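Local atomic coordinates of putative lipoprotein (Bacteroides fragilis, PDB entry 3QNK), a protein that probably binds glycans at the cell surface as a SusD-like lipoprotein of the outer membrane, helping to pass them on for uptake. Residues Asp26-Leu38 and Phe240-Met253. Residues are numbered along the deposited sequence; the frame is centred on the assembly and turned at random.
Sequences DLYSEISVDGLQL and FDVQYKSPDVYNNM. With PO4 (phosphate ion), chain F.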
loop_
_atom_site.group_PDB
_atom_site.type_symbol
_atom_site.label_atom_id
_atom_site.label_comp_id
_atom_site.label_asym_id
_atom_site.label_seq_id
_atom_site.Cartn_x
_atom_site.Cartn_y
_atom_site.Cartn_z
ATOM N N ASP B 26 18.323 -1.036 1.737
ATOM C CA ASP B 26 16.899 -0.704 1.757
ATOM C C ASP B 26 16.351 -0.660 0.341
ATOM O O ASP B 26 15.218 -1.091 0.111
ATOM C CB ASP B 26 16.667 0.625 2.477
ATOM C CG ASP B 26 15.209 0.990 2.673
ATOM O OD1 ASP B 26 14.469 0.168 3.248
ATOM O OD2 ASP B 26 14.824 2.136 2.308
ATOM N N LEU B 27 17.163 -0.156 -0.616
ATOM C CA LEU B 27 16.762 -0.072 -2.021
ATOM C C LEU B 27 16.657 -1.472 -2.615
ATOM O O LEU B 27 15.728 -1.740 -3.375
ATOM C CB LEU B 27 17.714 0.811 -2.844
ATOM C CG LEU B 27 17.753 2.291 -2.497
ATOM C CD1 LEU B 27 18.914 2.974 -3.179
ATOM C CD2 LEU B 27 16.499 2.974 -2.908
ATOM N N TYR B 28 17.562 -2.374 -2.237
ATOM C CA TYR B 28 17.484 -3.764 -2.688
ATOM C C TYR B 28 16.250 -4.425 -2.085
ATOM O O TYR B 28 15.585 -5.209 -2.760
ATOM C CB TYR B 28 18.743 -4.556 -2.297
ATOM C CG TYR B 28 19.901 -4.441 -3.264
ATOM C CD1 TYR B 28 19.936 -5.199 -4.438
ATOM C CD2 TYR B 28 21.013 -3.653 -2.963
ATOM C CE1 TYR B 28 21.027 -5.133 -5.312
ATOM C CE2 TYR B 28 22.098 -3.563 -3.837
ATOM C CZ TYR B 28 22.109 -4.315 -5.005
ATOM O OH TYR B 28 23.179 -4.227 -5.871
ATOM N N SER B 29 15.922 -4.081 -0.820
ATOM C CA SER B 29 14.763 -4.627 -0.103
ATOM C C SER B 29 13.441 -4.197 -0.780
ATOM O O SER B 29 12.408 -4.844 -0.583
ATOM C CB SER B 29 14.800 -4.230 1.374
ATOM O OG SER B 29 13.839 -3.246 1.722
ATOM N N GLU B 30 13.495 -3.148 -1.621
ATOM C CA GLU B 30 12.340 -2.664 -2.367
ATOM C C GLU B 30 12.032 -3.558 -3.568
ATOM O O GLU B 30 11.007 -3.355 -4.209
ATOM C CB GLU B 30 12.525 -1.207 -2.811
ATOM C CG GLU B 30 12.338 -0.189 -1.698
ATOM C CD GLU B 30 11.003 -0.125 -0.985
ATOM O OE1 GLU B 30 9.982 -0.580 -1.551
ATOM O OE2 GLU B 30 10.978 0.416 0.143
ATOM N N ILE B 31 12.885 -4.554 -3.873
ATOM C CA ILE B 31 12.599 -5.485 -4.964
ATOM C C ILE B 31 11.425 -6.351 -4.500
ATOM O O ILE B 31 11.507 -6.992 -3.437
ATOM C CB ILE B 31 13.831 -6.335 -5.387
ATOM C CG1 ILE B 31 14.962 -5.468 -5.942
ATOM C CG2 ILE B 31 13.413 -7.421 -6.400
ATOM C CD1 ILE B 31 16.309 -6.190 -5.949
ATOM N N SER B 32 10.324 -6.325 -5.258
ATOM C CA SER B 32 9.125 -7.088 -4.897
ATOM C C SER B 32 8.972 -8.341 -5.745
ATOM O O SER B 32 9.260 -8.323 -6.952
ATOM C CB SER B 32 7.877 -6.229 -5.064
ATOM O OG SER B 32 7.949 -5.070 -4.262
ATOM N N VAL B 33 8.499 -9.420 -5.110
ATOM C CA VAL B 33 8.189 -10.698 -5.766
ATOM C C VAL B 33 6.721 -11.017 -5.523
ATOM O O VAL B 33 6.269 -11.028 -4.368
ATOM C CB VAL B 33 9.095 -11.864 -5.300
ATOM C CG1 VAL B 33 8.903 -13.087 -6.197
ATOM C CG2 VAL B 33 10.562 -11.438 -5.249
ATOM N N ASP B 34 5.978 -11.245 -6.601
ATOM C CA ASP B 34 4.574 -11.632 -6.510
ATOM C C ASP B 34 4.508 -13.125 -6.221
ATOM O O ASP B 34 4.666 -13.940 -7.150
ATOM C CB ASP B 34 3.820 -11.292 -7.806
ATOM C CG ASP B 34 2.333 -11.648 -7.818
ATOM O OD1 ASP B 34 1.797 -12.034 -6.739
ATOM O OD2 ASP B 34 1.690 -11.506 -8.907
ATOM N N GLY B 35 4.305 -13.464 -4.946
ATOM C CA GLY B 35 4.200 -14.841 -4.490
ATOM C C GLY B 35 3.075 -15.620 -5.145
ATOM O O GLY B 35 3.172 -16.841 -5.283
ATOM N N LEU B 36 2.022 -14.907 -5.609
ATOM C CA LEU B 36 0.831 -15.478 -6.220
ATOM C C LEU B 36 0.918 -15.579 -7.748
ATOM O O LEU B 36 0.083 -16.288 -8.362
ATOM C CB LEU B 36 -0.389 -14.674 -5.800
ATOM C CG LEU B 36 -0.711 -14.846 -4.330
ATOM C CD1 LEU B 36 -1.302 -13.590 -3.759
ATOM C CD2 LEU B 36 -1.589 -16.070 -4.093
ATOM N N GLN B 37 1.956 -14.948 -8.348
ATOM C CA GLN B 37 2.249 -14.968 -9.791
ATOM C C GLN B 37 0.984 -14.702 -10.590
ATOM O O GLN B 37 0.558 -15.517 -11.416
ATOM C CB GLN B 37 2.901 -16.298 -10.181
ATOM C CG GLN B 37 4.355 -16.433 -9.714
ATOM C CD GLN B 37 5.271 -15.567 -10.528
ATOM O OE1 GLN B 37 5.457 -15.785 -11.747
ATOM N NE2 GLN B 37 5.798 -14.524 -9.874
ATOM N N LEU B 38 0.372 -13.547 -10.314
ATOM C CA LEU B 38 -0.892 -13.180 -10.894
ATOM C C LEU B 38 -0.780 -12.956 -12.380
ATOM O O LEU B 38 -1.627 -13.467 -13.112
ATOM C CB LEU B 38 -1.513 -11.998 -10.163
ATOM C CG LEU B 38 -2.011 -12.303 -8.724
ATOM C CD1 LEU B 38 -2.826 -11.166 -8.203
ATOM C CD2 LEU B 38 -2.868 -13.593 -8.664
ATOM N N PHE B 240 21.115 -12.742 -11.682
ATOM C CA PHE B 240 20.527 -11.924 -10.623
ATOM C C PHE B 240 19.354 -12.649 -9.993
ATOM O O PHE B 240 18.464 -13.121 -10.702
ATOM C CB PHE B 240 20.091 -10.515 -11.122
ATOM C CG PHE B 240 19.752 -9.565 -9.989
ATOM C CD1 PHE B 240 20.757 -8.969 -9.227
ATOM C CD2 PHE B 240 18.436 -9.299 -9.659
ATOM C CE1 PHE B 240 20.442 -8.131 -8.154
ATOM C CE2 PHE B 240 18.122 -8.444 -8.596
ATOM C CZ PHE B 240 19.126 -7.861 -7.857
ATOM N N ASP B 241 19.354 -12.729 -8.656
ATOM C CA ASP B 241 18.277 -13.370 -7.901
ATOM C C ASP B 241 17.996 -12.668 -6.565
ATOM O O ASP B 241 18.740 -11.776 -6.144
ATOM C CB ASP B 241 18.576 -14.865 -7.651
ATOM C CG ASP B 241 19.802 -15.199 -6.793
ATOM O OD1 ASP B 241 20.489 -14.249 -6.312
ATOM O OD2 ASP B 241 20.085 -16.404 -6.613
ATOM N N VAL B 242 16.901 -13.087 -5.921
ATOM C CA VAL B 242 16.444 -12.670 -4.603
ATOM C C VAL B 242 15.955 -13.921 -3.870
ATOM O O VAL B 242 15.272 -14.757 -4.467
ATOM C CB VAL B 242 15.386 -11.523 -4.589
ATOM C CG1 VAL B 242 16.018 -10.182 -4.910
ATOM C CG2 VAL B 242 14.235 -11.796 -5.517
ATOM N N GLN B 243 16.346 -14.079 -2.607
ATOM C CA GLN B 243 15.869 -15.188 -1.782
ATOM C C GLN B 243 14.652 -14.628 -1.077
ATOM O O GLN B 243 14.780 -13.823 -0.157
ATOM C CB GLN B 243 16.951 -15.750 -0.832
ATOM C CG GLN B 243 18.104 -16.449 -1.560
ATOM C CD GLN B 243 19.034 -15.486 -2.283
ATOM O OE1 GLN B 243 19.515 -14.496 -1.719
ATOM N NE2 GLN B 243 19.280 -15.731 -3.562
ATOM N N TYR B 244 13.475 -14.905 -1.650
ATOM C CA TYR B 244 12.206 -14.370 -1.177
ATOM C C TYR B 244 11.622 -15.245 -0.097
ATOM O O TYR B 244 11.265 -16.395 -0.352
ATOM C CB TYR B 244 11.231 -14.202 -2.357
ATOM C CG TYR B 244 9.846 -13.691 -2.003
ATOM C CD1 TYR B 244 9.669 -12.440 -1.419
ATOM C CD2 TYR B 244 8.711 -14.418 -2.338
ATOM C CE1 TYR B 244 8.398 -11.957 -1.116
ATOM C CE2 TYR B 244 7.434 -13.942 -2.050
ATOM C CZ TYR B 244 7.281 -12.708 -1.444
ATOM O OH TYR B 244 6.017 -12.244 -1.180
ATOM N N LYS B 245 11.576 -14.701 1.128
ATOM C CA LYS B 245 11.000 -15.354 2.303
ATOM C C LYS B 245 9.937 -14.408 2.841
ATOM O O LYS B 245 10.273 -13.455 3.549
ATOM C CB LYS B 245 12.075 -15.702 3.354
ATOM N N SER B 246 8.676 -14.584 2.373
ATOM C CA SER B 246 7.529 -13.752 2.762
ATOM C C SER B 246 7.206 -13.942 4.248
ATOM O O SER B 246 7.295 -15.084 4.749
ATOM C CB SER B 246 6.301 -14.070 1.917
ATOM O OG SER B 246 5.183 -13.294 2.319
ATOM N N PRO B 247 6.837 -12.837 4.968
ATOM C CA PRO B 247 6.513 -12.987 6.406
ATOM C C PRO B 247 5.322 -13.949 6.638
ATOM O O PRO B 247 5.469 -14.937 7.384
ATOM C CB PRO B 247 6.192 -11.546 6.873
ATOM C CG PRO B 247 6.642 -10.636 5.780
ATOM C CD PRO B 247 6.668 -11.433 4.509
ATOM N N ASP B 248 4.176 -13.708 5.921
ATOM C CA ASP B 248 2.953 -14.473 6.099
ATOM C C ASP B 248 2.792 -15.650 5.189
ATOM O O ASP B 248 3.175 -15.603 4.026
ATOM C CB ASP B 248 1.705 -13.576 6.000
ATOM C CG ASP B 248 1.578 -12.689 4.794
ATOM O OD1 ASP B 248 2.505 -11.889 4.545
ATOM O OD2 ASP B 248 0.509 -12.714 4.163
ATOM N N VAL B 249 2.136 -16.692 5.737
ATOM C CA VAL B 249 1.756 -17.963 5.095
ATOM C C VAL B 249 0.824 -17.712 3.880
ATOM O O VAL B 249 0.779 -18.510 2.933
ATOM C CB VAL B 249 1.091 -18.923 6.144
ATOM C CG1 VAL B 249 -0.374 -18.582 6.419
ATOM C CG2 VAL B 249 1.206 -20.384 5.734
ATOM N N TYR B 250 0.080 -16.599 3.936
ATOM C CA TYR B 250 -0.896 -16.210 2.936
ATOM C C TYR B 250 -0.228 -15.577 1.721
ATOM O O TYR B 250 -0.862 -15.486 0.669
ATOM C CB TYR B 250 -1.932 -15.267 3.581
ATOM C CG TYR B 250 -2.791 -15.954 4.630
ATOM C CD1 TYR B 250 -3.510 -17.110 4.324
ATOM C CD2 TYR B 250 -2.894 -15.445 5.923
ATOM C CE1 TYR B 250 -4.329 -17.729 5.269
ATOM C CE2 TYR B 250 -3.711 -16.060 6.879
ATOM C CZ TYR B 250 -4.427 -17.203 6.546
ATOM O OH TYR B 250 -5.231 -17.847 7.458
ATOM N N ASN B 251 1.056 -15.172 1.848
ATOM C CA ASN B 251 1.764 -14.531 0.745
ATOM C C ASN B 251 3.086 -15.247 0.379
ATOM O O ASN B 251 3.743 -14.879 -0.610
ATOM C CB ASN B 251 1.972 -13.058 1.060
ATOM C CG ASN B 251 0.692 -12.280 0.812
ATOM O OD1 ASN B 251 0.146 -12.248 -0.313
ATOM N ND2 ASN B 251 0.137 -11.705 1.870
ATOM N N ASN B 252 3.403 -16.324 1.133
ATOM C CA ASN B 252 4.583 -17.148 0.926
ATOM C C ASN B 252 4.472 -17.876 -0.408
ATOM O O ASN B 252 3.620 -18.750 -0.562
ATOM C CB ASN B 252 4.777 -18.127 2.085
ATOM C CG ASN B 252 5.998 -18.981 1.924
ATOM O OD1 ASN B 252 5.988 -20.001 1.225
ATOM N ND2 ASN B 252 7.085 -18.547 2.522
HETATM N N MSE B 253 5.353 -17.517 -1.353
HETATM C CA MSE B 253 5.433 -18.026 -2.718
HETATM C C MSE B 253 5.369 -19.566 -2.808
HETATM O O MSE B 253 4.694 -20.087 -3.703
HETATM C CB MSE B 253 6.698 -17.510 -3.385
HETATM C CG MSE B 253 6.730 -17.803 -4.849
HETATM SE SE MSE B 253 8.031 -16.803 -5.794
HETATM C CE MSE B 253 7.113 -16.878 -7.413
HETATM P P PO4 F . 5.923 -7.802 -9.338
HETATM O O1 PO4 F . 4.865 -7.821 -10.556
HETATM O O2 PO4 F . 5.470 -6.767 -8.158
HETATM O O3 PO4 F . 6.323 -9.325 -8.918
HETATM O O4 PO4 F . 7.300 -7.243 -9.873
#
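In this SusD-family fold, the chain leaving helix 17-29 runs beside strand 238-244 through apolar side chains, and Val33 is the residue most covered. Its CB stands over one face of the Tyr244 ring, 3.9 Å from the centroid and 11° off the ring normal, which meets the geometry of a CH-pi contact. The two methyls of Val33 diverge from there: CG2 meets CG2 of Val242 tip to tip at 3.7 Å, while CG1, anti to the backbone N (chi1 -169°), lies 3.8 Å from SE of the selenomethionine Met253. Nearer the helix, CD1 of Ile31 lies in the plane of the Phe240 ring, at its edge, 3.8 Å from CZ. Beyond Val33 the chains come closest at Gly35, whose CA is 3.8 Å from that of Met253. The extended Met253 side chain passes Gly35 and brings CE to 3.6 Å from CG of Gln37. Gln37 is bent at chi2 (-73°), and its NE2 gives Asp34 O a bond in the carbonyl plane; Gln37 N binds the same oxygen, closing a type I turn. Asp34 OD1 accepts from Leu36 N, an Asx turn. Among its neighbours, the contact has Leu114 of helix 101-126 against Ile31 and Trp386 of the adjacent antiparallel strand 384-387 against Val33, Gln37 and Met253, while Asn257 ND2 joins the carbonyls of Gly35 and Met253.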